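Local atomic coordinates of histidinol-phosphatase (Listeria monocytogenes serotype 4b str. H7858, PDB entry 6NLR), a protein that probably hydrolyses the phosphate ester of L-histidinol phosphate in histidine biosynthesis, using a trinuclear metal centre of the PHP family. Residues A[9-21]-A[70-82]. Residues are numbered along the deposited sequence; the frame is centred on the assembly and turned at random.
Sequences TEFCPHGTHDDVE and YYFKKMNHIKKKY
Lys74 NZ is gripped by two carboxylates, donating to Glu10 OE2 at 2.7 Å and to Asp19 OD1 at 3.0 Å, a salt-bridge network that ties the loop after strand 3-7 to helix 68-81 on the flank of the TIM-barrel-like PHP fold. Both oxygens are met from above their carboxylate planes, by 39° at Glu10 and 35° at Asp19. Asp19 is also the N-cap of helix 20-29: its OD1 accepts from Glu21 N on the opposite face from Lys74, so one oxygen serves both the cap and the salt bridge. Glu10 OE1 takes Val20 N, which closes the loop on itself.

Phe11 packs on helix 68-81 at Tyr70 and Tyr71, its CZ 3.7 Å from Tyr71 N. Tyr71 CA sits over one face, 3.9 Å from the ring centroid, while the Tyr71 ring turns its edge to Phe11 in a T-shaped pair with planes at 76°. Selenomethionine Met75 comes in obliquely, sliding past Phe11; the bends at chi2 and chi3 bring CE to 3.4 Å from Phe11 CD1 and SE against Val20 CG1. The loop also carries His14, a manganese ligand together with His40 and His260, while Thr9 OG1 is hydrogen-bonded to Glu39 OE1 of strand 34-40. At the far end Glu21 OE2 has two donors: it offers its syn lone pair to Lys81 NZ in a salt bridge, and Tyr82 OH reaches its anti side at 2.7 Å.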
loop_
_atom_site.group_PDB
_atom_site.type_symbol
_atom_site.label_atom_id
_atom_site.label_comp_id
_atom_site.label_asym_id
_atom_site.label_seq_id
_atom_site.Cartn_x
_atom_site.Cartn_y
_atom_site.Cartn_z
ATOM N N THR A 9 -8.361 0.071 9.821
ATOM C CA THR A 9 -9.180 0.214 11.044
ATOM C C THR A 9 -10.471 0.962 10.728
ATOM O O THR A 9 -10.676 1.347 9.551
ATOM C CB THR A 9 -8.395 0.994 12.109
ATOM O OG1 THR A 9 -8.270 2.367 11.714
ATOM C CG2 THR A 9 -7.015 0.427 12.339
ATOM N N GLU A 10 -11.281 1.207 11.760
ATOM C CA GLU A 10 -12.494 2.065 11.684
ATOM C C GLU A 10 -12.097 3.511 11.347
ATOM O O GLU A 10 -12.990 4.264 10.960
ATOM C CB GLU A 10 -13.334 1.981 12.966
ATOM C CG GLU A 10 -12.673 2.568 14.221
ATOM C CD GLU A 10 -11.703 1.656 14.987
ATOM O OE1 GLU A 10 -11.256 0.602 14.440
ATOM O OE2 GLU A 10 -11.347 2.021 16.115
ATOM N N PHE A 11 -10.821 3.898 11.441
ATOM C CA PHE A 11 -10.362 5.277 11.094
ATOM C C PHE A 11 -10.225 5.440 9.572
ATOM O O PHE A 11 -9.953 6.541 9.101
ATOM C CB PHE A 11 -9.084 5.631 11.860
ATOM C CG PHE A 11 -9.351 5.982 13.303
ATOM C CD1 PHE A 11 -9.391 5.002 14.286
ATOM C CD2 PHE A 11 -9.596 7.292 13.683
ATOM C CE1 PHE A 11 -9.657 5.327 15.608
ATOM C CE2 PHE A 11 -9.880 7.613 14.999
ATOM C CZ PHE A 11 -9.897 6.634 15.962
ATOM N N CYS A 12 -10.404 4.365 8.812
ATOM C CA CYS A 12 -10.349 4.388 7.332
ATOM C C CYS A 12 -11.741 4.726 6.796
ATOM O O CYS A 12 -12.643 3.899 6.899
ATOM C CB CYS A 12 -9.892 3.043 6.784
ATOM S SG CYS A 12 -9.757 3.075 4.987
ATOM N N PRO A 13 -11.965 5.902 6.176
ATOM C CA PRO A 13 -13.307 6.283 5.721
ATOM C C PRO A 13 -13.876 5.352 4.625
ATOM O O PRO A 13 -15.062 5.238 4.549
ATOM C CB PRO A 13 -13.167 7.735 5.204
ATOM C CG PRO A 13 -11.800 8.199 5.715
ATOM C CD PRO A 13 -10.961 6.937 5.865
ATOM N N HIS A 14 -13.041 4.652 3.852
ATOM C CA HIS A 14 -13.494 3.741 2.763
ATOM C C HIS A 14 -13.471 2.271 3.212
ATOM O O HIS A 14 -13.706 1.402 2.363
ATOM C CB HIS A 14 -12.654 3.935 1.495
ATOM C CG HIS A 14 -11.182 3.776 1.681
ATOM N ND1 HIS A 14 -10.519 2.576 1.542
ATOM C CD2 HIS A 14 -10.231 4.695 1.956
ATOM C CE1 HIS A 14 -9.232 2.766 1.751
ATOM N NE2 HIS A 14 -9.028 4.050 2.011
ATOM N N GLY A 15 -13.190 1.981 4.488
ATOM C CA GLY A 15 -13.167 0.594 4.992
ATOM C C GLY A 15 -14.559 0.119 5.356
ATOM O O GLY A 15 -15.537 0.852 5.069
ATOM N N THR A 16 -14.658 -1.045 5.998
ATOM C CA THR A 16 -15.940 -1.648 6.451
ATOM C C THR A 16 -16.459 -0.922 7.695
ATOM O O THR A 16 -17.626 -1.159 8.042
ATOM C CB THR A 16 -15.759 -3.137 6.791
ATOM O OG1 THR A 16 -14.818 -3.188 7.874
ATOM C CG2 THR A 16 -15.292 -3.952 5.599
ATOM N N HIS A 17 -15.611 -0.146 8.391
ATOM C CA HIS A 17 -15.917 0.466 9.715
ATOM C C HIS A 17 -15.977 -0.622 10.798
ATOM O O HIS A 17 -16.493 -0.325 11.907
ATOM C CB HIS A 17 -17.212 1.311 9.648
ATOM C CG HIS A 17 -17.074 2.429 8.678
ATOM N ND1 HIS A 17 -17.780 2.489 7.491
ATOM C CD2 HIS A 17 -16.234 3.486 8.681
ATOM C CE1 HIS A 17 -17.410 3.562 6.825
ATOM N NE2 HIS A 17 -16.458 4.187 7.532
ATOM N N ASP A 18 -15.491 -1.843 10.522
ATOM C CA ASP A 18 -15.312 -2.859 11.593
ATOM C C ASP A 18 -14.336 -2.292 12.626
ATOM O O ASP A 18 -13.371 -1.626 12.238
ATOM C CB ASP A 18 -14.776 -4.194 11.077
ATOM C CG ASP A 18 -15.773 -5.001 10.258
ATOM O OD1 ASP A 18 -16.946 -4.590 10.201
ATOM O OD2 ASP A 18 -15.344 -6.014 9.656
ATOM N N ASP A 19 -14.578 -2.575 13.894
ATOM C CA ASP A 19 -13.668 -2.188 14.993
ATOM C C ASP A 19 -12.368 -2.985 14.861
ATOM O O ASP A 19 -12.433 -4.227 14.757
ATOM C CB ASP A 19 -14.331 -2.402 16.345
ATOM C CG ASP A 19 -13.576 -1.725 17.479
ATOM O OD1 ASP A 19 -12.342 -1.853 17.552
ATOM O OD2 ASP A 19 -14.223 -1.072 18.276
ATOM N N VAL A 20 -11.238 -2.290 14.944
ATOM C CA VAL A 20 -9.876 -2.899 14.957
ATOM C C VAL A 20 -9.839 -4.024 15.994
ATOM O O VAL A 20 -9.134 -5.009 15.763
ATOM C CB VAL A 20 -8.781 -1.852 15.215
ATOM C CG1 VAL A 20 -8.960 -1.159 16.552
ATOM C CG2 VAL A 20 -7.381 -2.451 15.098
ATOM N N GLU A 21 -10.550 -3.897 17.103
ATOM C CA GLU A 21 -10.498 -4.921 18.172
ATOM C C GLU A 21 -10.977 -6.270 17.629
ATOM O O GLU A 21 -10.356 -7.275 17.971
ATOM C CB GLU A 21 -11.372 -4.516 19.359
ATOM C CG GLU A 21 -11.229 -5.468 20.523
ATOM C CD GLU A 21 -11.310 -4.778 21.878
ATOM O OE1 GLU A 21 -11.594 -3.548 21.920
ATOM O OE2 GLU A 21 -11.045 -5.446 22.874
ATOM N N TYR A 70 -6.859 10.690 18.326
ATOM C CA TYR A 70 -7.875 9.643 18.615
ATOM C C TYR A 70 -7.384 8.307 18.041
ATOM O O TYR A 70 -7.521 7.264 18.714
ATOM C CB TYR A 70 -9.244 10.072 18.089
ATOM C CG TYR A 70 -9.762 11.352 18.715
ATOM C CD1 TYR A 70 -10.279 11.368 20.005
ATOM C CD2 TYR A 70 -9.694 12.560 18.033
ATOM C CE1 TYR A 70 -10.715 12.540 20.599
ATOM C CE2 TYR A 70 -10.160 13.736 18.600
ATOM C CZ TYR A 70 -10.669 13.728 19.888
ATOM O OH TYR A 70 -11.139 14.882 20.459
ATOM N N TYR A 71 -6.771 8.341 16.856
ATOM C CA TYR A 71 -6.181 7.146 16.205
ATOM C C TYR A 71 -5.096 6.548 17.102
ATOM O O TYR A 71 -5.186 5.348 17.421
ATOM C CB TYR A 71 -5.603 7.492 14.837
ATOM C CG TYR A 71 -4.768 6.399 14.223
ATOM C CD1 TYR A 71 -5.355 5.231 13.775
ATOM C CD2 TYR A 71 -3.401 6.536 14.073
ATOM C CE1 TYR A 71 -4.604 4.227 13.197
ATOM C CE2 TYR A 71 -2.633 5.545 13.490
ATOM C CZ TYR A 71 -3.238 4.386 13.041
ATOM O OH TYR A 71 -2.514 3.402 12.425
ATOM N N PHE A 72 -4.119 7.362 17.514
ATOM C CA PHE A 72 -3.007 6.899 18.382
ATOM C C PHE A 72 -3.552 6.393 19.717
ATOM O O PHE A 72 -3.098 5.352 20.186
ATOM C CB PHE A 72 -1.954 7.990 18.579
ATOM C CG PHE A 72 -1.030 8.101 17.397
ATOM C CD1 PHE A 72 -0.281 7.013 16.997
ATOM C CD2 PHE A 72 -0.936 9.276 16.674
ATOM C CE1 PHE A 72 0.590 7.109 15.925
ATOM C CE2 PHE A 72 -0.075 9.369 15.596
ATOM C CZ PHE A 72 0.683 8.288 15.229
ATOM N N LYS A 73 -4.510 7.096 20.313
ATOM C CA LYS A 73 -5.071 6.665 21.608
ATOM C C LYS A 73 -5.691 5.267 21.451
ATOM O O LYS A 73 -5.390 4.394 22.272
ATOM C CB LYS A 73 -6.090 7.687 22.104
ATOM C CG LYS A 73 -6.786 7.292 23.390
ATOM C CD LYS A 73 -7.870 8.248 23.776
ATOM C CE LYS A 73 -8.565 7.829 25.049
ATOM N NZ LYS A 73 -9.906 8.434 25.113
ATOM N N LYS A 74 -6.548 5.060 20.447
ATOM C CA LYS A 74 -7.264 3.767 20.262
ATOM C C LYS A 74 -6.245 2.658 19.987
ATOM O O LYS A 74 -6.324 1.599 20.594
ATOM C CB LYS A 74 -8.307 3.871 19.152
ATOM C CG LYS A 74 -9.022 2.568 18.801
ATOM C CD LYS A 74 -9.806 1.986 19.958
ATOM C CE LYS A 74 -10.455 0.665 19.608
ATOM N NZ LYS A 74 -11.468 0.843 18.544
HETATM N N MSE A 75 -5.296 2.886 19.066
HETATM C CA MSE A 75 -4.398 1.805 18.676
HETATM C C MSE A 75 -3.453 1.435 19.827
HETATM O O MSE A 75 -3.111 0.270 19.973
HETATM C CB MSE A 75 -3.588 2.162 17.423
HETATM C CG MSE A 75 -4.409 2.387 16.157
HETATM SE SE MSE A 75 -6.024 1.253 16.044
HETATM C CE MSE A 75 -7.478 2.475 15.525
ATOM N N ASN A 76 -2.976 2.425 20.587
ATOM C CA ASN A 76 -2.111 2.180 21.728
ATOM C C ASN A 76 -2.881 1.370 22.773
ATOM O O ASN A 76 -2.295 0.474 23.395
ATOM C CB ASN A 76 -1.533 3.477 22.329
ATOM C CG ASN A 76 -0.278 3.921 21.582
ATOM O OD1 ASN A 76 -0.251 4.954 20.895
ATOM N ND2 ASN A 76 0.751 3.098 21.636
ATOM N N HIS A 77 -4.167 1.641 22.950
ATOM C CA HIS A 77 -5.027 0.859 23.884
ATOM C C HIS A 77 -5.063 -0.616 23.427
ATOM O O HIS A 77 -4.891 -1.527 24.257
ATOM C CB HIS A 77 -6.420 1.497 23.949
ATOM C CG HIS A 77 -7.462 0.622 24.556
ATOM N ND1 HIS A 77 -7.456 0.321 25.882
ATOM C CD2 HIS A 77 -8.545 0.001 24.021
ATOM C CE1 HIS A 77 -8.460 -0.489 26.150
ATOM N NE2 HIS A 77 -9.155 -0.697 25.027
ATOM N N ILE A 78 -5.291 -0.847 22.133
ATOM C CA ILE A 78 -5.442 -2.225 21.573
ATOM C C ILE A 78 -4.098 -2.955 21.664
ATOM O O ILE A 78 -4.081 -4.114 22.036
ATOM C CB ILE A 78 -5.984 -2.154 20.136
ATOM C CG1 ILE A 78 -7.403 -1.596 20.117
ATOM C CG2 ILE A 78 -5.903 -3.510 19.469
ATOM C CD1 ILE A 78 -8.375 -2.395 20.932
ATOM N N LYS A 79 -3.006 -2.254 21.394
ATOM C CA LYS A 79 -1.634 -2.820 21.451
ATOM C C LYS A 79 -1.362 -3.368 22.856
ATOM O O LYS A 79 -0.886 -4.520 22.964
ATOM C CB LYS A 79 -0.606 -1.754 21.078
ATOM C CG LYS A 79 0.830 -2.164 21.395
ATOM C CD LYS A 79 1.874 -1.215 20.915
ATOM C CE LYS A 79 3.239 -1.831 21.096
ATOM N NZ LYS A 79 4.266 -0.993 20.456
ATOM N N LYS A 80 -1.656 -2.583 23.893
ATOM C CA LYS A 80 -1.419 -3.012 25.294
ATOM C C LYS A 80 -2.411 -4.111 25.671
ATOM O O LYS A 80 -2.011 -5.059 26.364
ATOM C CB LYS A 80 -1.551 -1.824 26.251
ATOM C CG LYS A 80 -0.459 -0.778 26.086
ATOM C CD LYS A 80 -0.322 0.135 27.265
ATOM C CE LYS A 80 0.716 1.202 27.013
ATOM N NZ LYS A 80 0.083 2.411 26.439
ATOM N N LYS A 81 -3.671 -3.983 25.242
ATOM C CA LYS A 81 -4.729 -4.922 25.690
ATOM C C LYS A 81 -4.351 -6.338 25.259
ATOM O O LYS A 81 -4.613 -7.243 26.032
ATOM C CB LYS A 81 -6.105 -4.537 25.138
ATOM C CG LYS A 81 -7.235 -5.448 25.575
ATOM C CD LYS A 81 -8.582 -4.902 25.215
ATOM C CE LYS A 81 -9.716 -5.686 25.848
ATOM N NZ LYS A 81 -11.023 -5.059 25.515
ATOM N N TYR A 82 -3.771 -6.508 24.074
ATOM C CA TYR A 82 -3.540 -7.848 23.462
ATOM C C TYR A 82 -2.050 -8.194 23.409
ATOM O O TYR A 82 -1.718 -9.164 22.755
ATOM C CB TYR A 82 -4.191 -7.897 22.080
ATOM C CG TYR A 82 -5.686 -7.886 22.192
ATOM C CD1 TYR A 82 -6.373 -9.011 22.609
ATOM C CD2 TYR A 82 -6.398 -6.724 21.959
ATOM C CE1 TYR A 82 -7.748 -8.995 22.760
ATOM C CE2 TYR A 82 -7.773 -6.692 22.095
ATOM C CZ TYR A 82 -8.446 -7.831 22.501
ATOM O OH TYR A 82 -9.789 -7.772 22.653
HETATM O O HOH W 1 -11.403 -2.266 24.628
#